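Local structure of NADPH-ferredoxin reductase FprA (Mycobacterium tuberculosis, 1LQT) at residues A[169-174]-A[185-190]; A[175-180]-A[441-446]. The protein binds FAD and NADP(H), catalyses electron exchange between NADPH and ferredoxin, and may supply electrons to P450 systems. All coordinates share one frame; numbering follows the deposited sequence. Where two conformers were deposited one is given.

Interaction 1: A[169-174]-A[185-190]; sequences DPDVLA and SLRPRG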
loop_
_atom_site.group_PDB
_atom_site.type_symbol
_atom_site.label_atom_id
_atom_site.label_comp_id
_atom_site.label_asym_id
_atom_site.label_seq_id
_atom_site.Cartn_x
_atom_site.Cartn_y
_atom_site.Cartn_z
ATOM N N ASP A 169 -20.790 -8.831 -3.633
ATOM C CA ASP A 169 -22.149 -8.332 -3.466
ATOM C C ASP A 169 -22.091 -7.020 -2.696
ATOM O O ASP A 169 -21.547 -6.981 -1.595
ATOM C CB ASP A 169 -22.912 -9.393 -2.659
ATOM C CG ASP A 169 -24.344 -9.038 -2.358
ATOM O OD1 ASP A 169 -24.814 -7.926 -2.673
ATOM O OD2 ASP A 169 -25.088 -9.873 -1.802
ATOM N N PRO A 170 -22.598 -5.940 -3.258
ATOM C CA PRO A 170 -22.579 -4.667 -2.540
ATOM C C PRO A 170 -23.268 -4.705 -1.175
ATOM O O PRO A 170 -22.919 -3.906 -0.308
ATOM C CB PRO A 170 -23.238 -3.705 -3.522
ATOM C CG PRO A 170 -24.001 -4.591 -4.444
ATOM C CD PRO A 170 -23.128 -5.785 -4.621
ATOM N N ASP A 171 -24.231 -5.601 -0.983
ATOM C CA ASP A 171 -24.859 -5.712 0.319
ATOM C C ASP A 171 -23.841 -6.185 1.370
ATOM O O ASP A 171 -24.007 -5.893 2.558
ATOM C CB ASP A 171 -26.007 -6.713 0.280
ATOM C CG ASP A 171 -27.198 -6.219 -0.452
ATOM O OD1 ASP A 171 -27.370 -4.996 -0.649
ATOM O OD2 ASP A 171 -28.071 -7.018 -0.858
ATOM N N VAL A 172 -22.829 -6.945 0.947
ATOM C CA VAL A 172 -21.767 -7.375 1.827
ATOM C C VAL A 172 -20.810 -6.177 2.044
ATOM O O VAL A 172 -20.436 -5.873 3.186
ATOM C CB VAL A 172 -21.045 -8.599 1.235
ATOM C CG1 VAL A 172 -19.793 -8.921 1.979
ATOM C CG2 VAL A 172 -21.996 -9.769 1.209
ATOM N N LEU A 173 -20.426 -5.494 0.970
ATOM C CA LEU A 173 -19.538 -4.362 1.122
ATOM C C LEU A 173 -20.167 -3.246 1.954
ATOM O O LEU A 173 -19.441 -2.489 2.604
ATOM C CB LEU A 173 -19.090 -3.841 -0.244
ATOM C CG LEU A 173 -18.267 -4.815 -1.081
ATOM C CD1 LEU A 173 -17.950 -4.177 -2.401
ATOM C CD2 LEU A 173 -16.999 -5.248 -0.362
ATOM N N ALA A 174 -21.491 -3.173 1.972
ATOM C CA ALA A 174 -22.165 -2.129 2.735
ATOM C C ALA A 174 -21.960 -2.250 4.230
ATOM O O ALA A 174 -22.260 -1.313 4.955
ATOM C CB ALA A 174 -23.672 -2.088 2.375
ATOM N N SER A 185 -21.117 3.557 -6.275
ATOM C CA SER A 185 -20.801 3.126 -7.633
ATOM C C SER A 185 -20.896 1.631 -7.852
ATOM O O SER A 185 -21.094 1.188 -8.985
ATOM C CB SER A 185 -19.404 3.584 -7.998
ATOM O OG SER A 185 -19.354 4.985 -8.016
ATOM N N LEU A 186 -20.719 0.875 -6.780
ATOM C CA LEU A 186 -20.740 -0.567 -6.833
ATOM C C LEU A 186 -22.143 -1.136 -6.706
ATOM O O LEU A 186 -22.381 -2.284 -7.129
ATOM C CB LEU A 186 -19.848 -1.150 -5.740
ATOM C CG LEU A 186 -18.363 -0.937 -5.988
ATOM C CD1 LEU A 186 -17.598 -1.185 -4.716
ATOM C CD2 LEU A 186 -17.860 -1.829 -7.139
ATOM N N ARG A 187 -23.093 -0.364 -6.165
ATOM C CA ARG A 187 -24.429 -0.917 -5.952
ATOM C C ARG A 187 -25.110 -1.425 -7.220
ATOM O O ARG A 187 -25.810 -2.425 -7.139
ATOM C CB ARG A 187 -25.311 0.091 -5.220
ATOM C CG ARG A 187 -24.980 0.163 -3.722
ATOM C CD ARG A 187 -26.120 0.412 -2.806
ATOM N NE ARG A 187 -25.708 0.817 -1.464
ATOM C CZ ARG A 187 -25.779 0.052 -0.383
ATOM N NH1 ARG A 187 -26.213 -1.211 -0.442
ATOM N NH2 ARG A 187 -25.425 0.566 0.783
ATOM N N PRO A 188 -24.988 -0.751 -8.357
ATOM C CA PRO A 188 -25.652 -1.285 -9.582
ATOM C C PRO A 188 -25.131 -2.636 -10.101
ATOM O O PRO A 188 -25.777 -3.234 -10.982
ATOM C CB PRO A 188 -25.417 -0.190 -10.623
ATOM C CG PRO A 188 -25.174 1.048 -9.812
ATOM C CD PRO A 188 -24.413 0.577 -8.592
ATOM N N ARG A 189 -23.988 -3.106 -9.604
ATOM C CA ARG A 189 -23.397 -4.435 -9.957
ATOM C C ARG A 189 -23.124 -4.537 -11.449
ATOM O O ARG A 189 -23.392 -5.569 -12.071
ATOM C CB ARG A 189 -24.311 -5.584 -9.525
ATOM C CG ARG A 189 -24.570 -5.607 -8.026
ATOM C CD ARG A 189 -25.342 -6.785 -7.586
ATOM N NE ARG A 189 -24.483 -7.878 -7.166
ATOM C CZ ARG A 189 -24.893 -8.855 -6.366
ATOM N NH1 ARG A 189 -26.136 -8.868 -5.925
ATOM N NH2 ARG A 189 -24.069 -9.824 -6.010
ATOM N N GLY A 190 -22.535 -3.485 -12.019
ATOM C CA GLY A 190 -22.394 -3.374 -13.465
ATOM C C GLY A 190 -21.440 -4.403 -14.037
ATOM O O GLY A 190 -21.691 -5.014 -15.069
HETATM O O HOH W 1 -26.465 -3.138 -2.269
HETATM O O HOH W 2 -27.040 -2.670 1.861
#

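Interaction 2: A[175-180]-A[441-446]; sequences RTDIAD and RVKLAS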
loop_
_atom_site.group_PDB
_atom_site.type_symbol
_atom_site.label_atom_id
_atom_site.label_comp_id
_atom_site.label_asym_id
_atom_site.label_seq_id
_atom_site.Cartn_x
_atom_site.Cartn_y
_atom_site.Cartn_z
ATOM N N ARG A 175 -21.464 -3.385 4.714
ATOM C CA ARG A 175 -21.192 -3.599 6.130
ATOM C C ARG A 175 -19.707 -3.417 6.457
ATOM O O ARG A 175 -19.281 -3.728 7.561
ATOM C CB ARG A 175 -21.682 -4.976 6.585
ATOM C CG ARG A 175 -23.162 -5.202 6.336
ATOM C CD ARG A 175 -24.055 -4.185 6.990
ATOM N NE ARG A 175 -25.461 -4.500 6.729
ATOM C CZ ARG A 175 -26.483 -3.949 7.355
ATOM N NH1 ARG A 175 -26.305 -3.025 8.278
ATOM N NH2 ARG A 175 -27.708 -4.339 7.052
ATOM N N THR A 176 -18.937 -2.890 5.515
ATOM C CA THR A 176 -17.513 -2.654 5.707
ATOM C C THR A 176 -17.262 -1.151 5.788
ATOM O O THR A 176 -18.162 -0.342 5.552
ATOM C CB THR A 176 -16.647 -3.221 4.546
ATOM O OG1 THR A 176 -16.808 -2.398 3.373
ATOM C CG2 THR A 176 -16.979 -4.669 4.227
ATOM N N ASP A 177 -16.012 -0.787 6.028
ATOM C CA ASP A 177 -15.605 0.608 6.045
ATOM C C ASP A 177 -15.203 1.135 4.688
ATOM O O ASP A 177 -14.561 2.176 4.599
ATOM C CB ASP A 177 -14.508 0.843 7.095
ATOM C CG ASP A 177 -13.196 0.244 6.755
ATOM O OD1 ASP A 177 -13.026 -0.342 5.661
ATOM O OD2 ASP A 177 -12.255 0.391 7.592
ATOM N N ILE A 178 -15.639 0.485 3.621
ATOM C CA ILE A 178 -15.435 0.995 2.270
ATOM C C ILE A 178 -15.964 2.420 2.166
ATOM O O ILE A 178 -16.957 2.792 2.808
ATOM C CB ILE A 178 -16.137 0.059 1.245
ATOM C CG1 ILE A 178 -15.669 0.341 -0.181
ATOM C CG2 ILE A 178 -17.662 0.137 1.394
ATOM C CD1 ILE A 178 -16.121 -0.724 -1.167
ATOM N N ALA A 179 -15.342 3.219 1.311
ATOM C CA ALA A 179 -15.806 4.564 1.066
ATOM C C ALA A 179 -17.254 4.561 0.576
ATOM O O ALA A 179 -17.621 3.803 -0.332
ATOM C CB ALA A 179 -14.953 5.206 0.007
ATOM N N ASP A 180 -18.050 5.492 1.084
ATOM C CA ASP A 180 -19.426 5.605 0.634
ATOM C C ASP A 180 -19.503 5.880 -0.864
ATOM O O ASP A 180 -20.403 5.350 -1.533
ATOM C CB ASP A 180 -20.168 6.692 1.390
ATOM C CG ASP A 180 -20.716 6.244 2.710
ATOM O OD1 ASP A 180 -20.766 5.034 2.990
ATOM O OD2 ASP A 180 -21.215 7.110 3.470
ATOM N N ARG A 441 -16.561 1.738 10.614
ATOM C CA ARG A 441 -16.507 3.183 10.552
ATOM C C ARG A 441 -17.031 3.616 9.191
ATOM O O ARG A 441 -17.121 2.805 8.266
ATOM C CB ARG A 441 -15.089 3.728 10.756
ATOM C CG ARG A 441 -14.139 3.399 9.640
ATOM C CD ARG A 441 -12.728 3.956 9.850
ATOM N NE ARG A 441 -12.095 3.427 11.052
ATOM C CZ ARG A 441 -11.635 4.133 12.108
ATOM N NH1 ARG A 441 -11.674 5.470 12.177
ATOM N NH2 ARG A 441 -11.111 3.476 13.124
ATOM N N VAL A 442 -17.353 4.904 9.088
ATOM C CA VAL A 442 -17.561 5.555 7.789
ATOM C C VAL A 442 -16.533 6.639 7.739
ATOM O O VAL A 442 -16.525 7.529 8.573
ATOM C CB VAL A 442 -18.986 6.115 7.594
ATOM C CG1 VAL A 442 -19.102 6.757 6.246
ATOM C CG2 VAL A 442 -20.023 5.054 7.791
ATOM N N LYS A 443 -15.635 6.549 6.776
ATOM C CA LYS A 443 -14.524 7.460 6.682
ATOM C C LYS A 443 -14.889 8.789 6.077
ATOM O O LYS A 443 -15.685 8.890 5.162
ATOM C CB LYS A 443 -13.409 6.831 5.856
ATOM C CG LYS A 443 -12.735 5.663 6.518
ATOM C CD LYS A 443 -11.700 5.052 5.602
ATOM C CE LYS A 443 -11.008 3.899 6.244
ATOM N NZ LYS A 443 -10.078 3.216 5.252
ATOM N N LEU A 444 -14.225 9.821 6.599
ATOM C CA LEU A 444 -14.252 11.152 6.018
ATOM C C LEU A 444 -13.251 11.102 4.843
ATOM O O LEU A 444 -12.061 10.836 5.029
ATOM C CB LEU A 444 -13.842 12.160 7.083
ATOM C CG LEU A 444 -14.832 12.271 8.243
ATOM C CD1 LEU A 444 -14.177 12.929 9.418
ATOM C CD2 LEU A 444 -16.062 13.057 7.817
ATOM N N ALA A 445 -13.752 11.344 3.637
ATOM C CA ALA A 445 -13.045 10.979 2.414
ATOM C C ALA A 445 -12.313 12.114 1.716
ATOM O O ALA A 445 -11.686 11.897 0.692
ATOM C CB ALA A 445 -14.010 10.319 1.437
ATOM N N SER A 446 -12.396 13.311 2.268
ATOM C CA SER A 446 -11.699 14.466 1.720
ATOM C C SER A 446 -10.946 15.183 2.826
ATOM O O SER A 446 -11.323 15.109 3.990
ATOM C CB SER A 446 -12.677 15.465 1.079
ATOM O OG SER A 446 -13.514 16.073 2.041
HETATM O O HOH W 3 -9.655 1.204 7.251
HETATM O O HOH W 4 -12.039 2.346 3.561
HETATM O O HOH W 5 -15.826 4.602 4.745
HETATM O O HOH W 6 -11.808 0.781 10.265
HETATM O O HOH W 7 -16.970 7.414 2.999
#

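Interaction 1: A[169-174]-A[185-190]
D171 and R187 meet through water: water 1 donates to D171 OD1 at 2.6 Å and accepts from R187 NH1 at 2.7 Å, lying in the guanidinium plane at its edge. Water 2 makes a second bridge between the same atoms, weak at its D171 end. The direct salt bridge is long, OD1 to NH1 4.0 Å. The contact lies in the Rossmann-type part of the protein, between the short helix 170-173 and residues 185-190, where L186 to R189 form a type I turn, the L186 carbonyl accepting from R189 N.

D169 is the N-cap of helix 170-173, its OD1 taking the amide of D171 from above the carboxylate plane. That carboxylate is stacked over one face of the R189 guanidinium, the planes 11° apart; a chi1 of 179° swings CG away from the backbone N and lays it there. The long D169-R189 salt bridge therefore rests on charge alone. P170 CD shares that face, and its ring crosses the R189 chain at about a right angle. A174 CB reaches R187 NH2 at 3.6 Å. Deeper in, among I165 and L183, L173 CD1 meets L186 CD1 at 3.8 Å.

Interaction 2: A[175-180]-A[441-446]
D177 and R441 lie side by side with their side chains pointing the same way, D177 CB 3.6 Å from R441 CG. D177 takes the rotamer that sets CG between its backbone N and carbonyl carbon (chi1 70°), which brings the carboxylate alongside the R441 chain, OD2 still 4.6 Å from NE and the two flat groups turned 62° apart. Water 6 joins them, donating to D177 OD2 and accepting from R441 NE in the guanidinium plane; R441 NH1 is taken up by salt bridges to D427 and E430 of helix 420-434.

K443 crosses D177 obliquely, its extended chain bringing CE to 4.0 Å from D177 OD2. NZ stops 4.3 Å from that oxygen, beyond a salt bridge, with water 3 lying between. R50 O, N133 O and waters 3 and 4 compete for the three protons of NZ.

The contact joins two irregular connections far apart in sequence, one leading into helix 180-186 and the other into helix 447-454. The first includes an ST turn: T176 OG1 accepts from I178 N and also hydrogen-bonds with L173 O. No direct hydrogen bond crosses between them, but D177 CA makes a CA-H...O contact of 3.5 Å to R441 O, a buried oxygen with no hydrogen-bonding partner in the model. Water 4 lies between D177 O and K443 NZ; water 5 donates to D177 O and accepts from K443 N.

D180 crosses V442 at about a right angle, OD2 against CG1 at 3.5 Å, while its OD1 forms a salt bridge with R439. Nearby, water 7 accepts from D180 N and donates to K443 O at 2.9 Å.

Overall arrangement
Interactions 1 and 2 interleave along the chain: 175-180 leads directly from 169-174 toward helix 180-186, whose end belongs to 185-190. Their centres are 14 Å apart, and I178 joins them, its CG2 3.4 Å from L173 O and its CD1 3.9 Å from L186 CD1. Interaction 2 comes closer to FAD: the K443 side chain is about 11 Å from it, against about 14 Å for that of L173. From the 4-oxo NADP derivative the two are about equally far, the side chains of L173 and D177 each lying about 13 Å away. Interaction 2, through 441-446, also ties this region to the C-terminal helices.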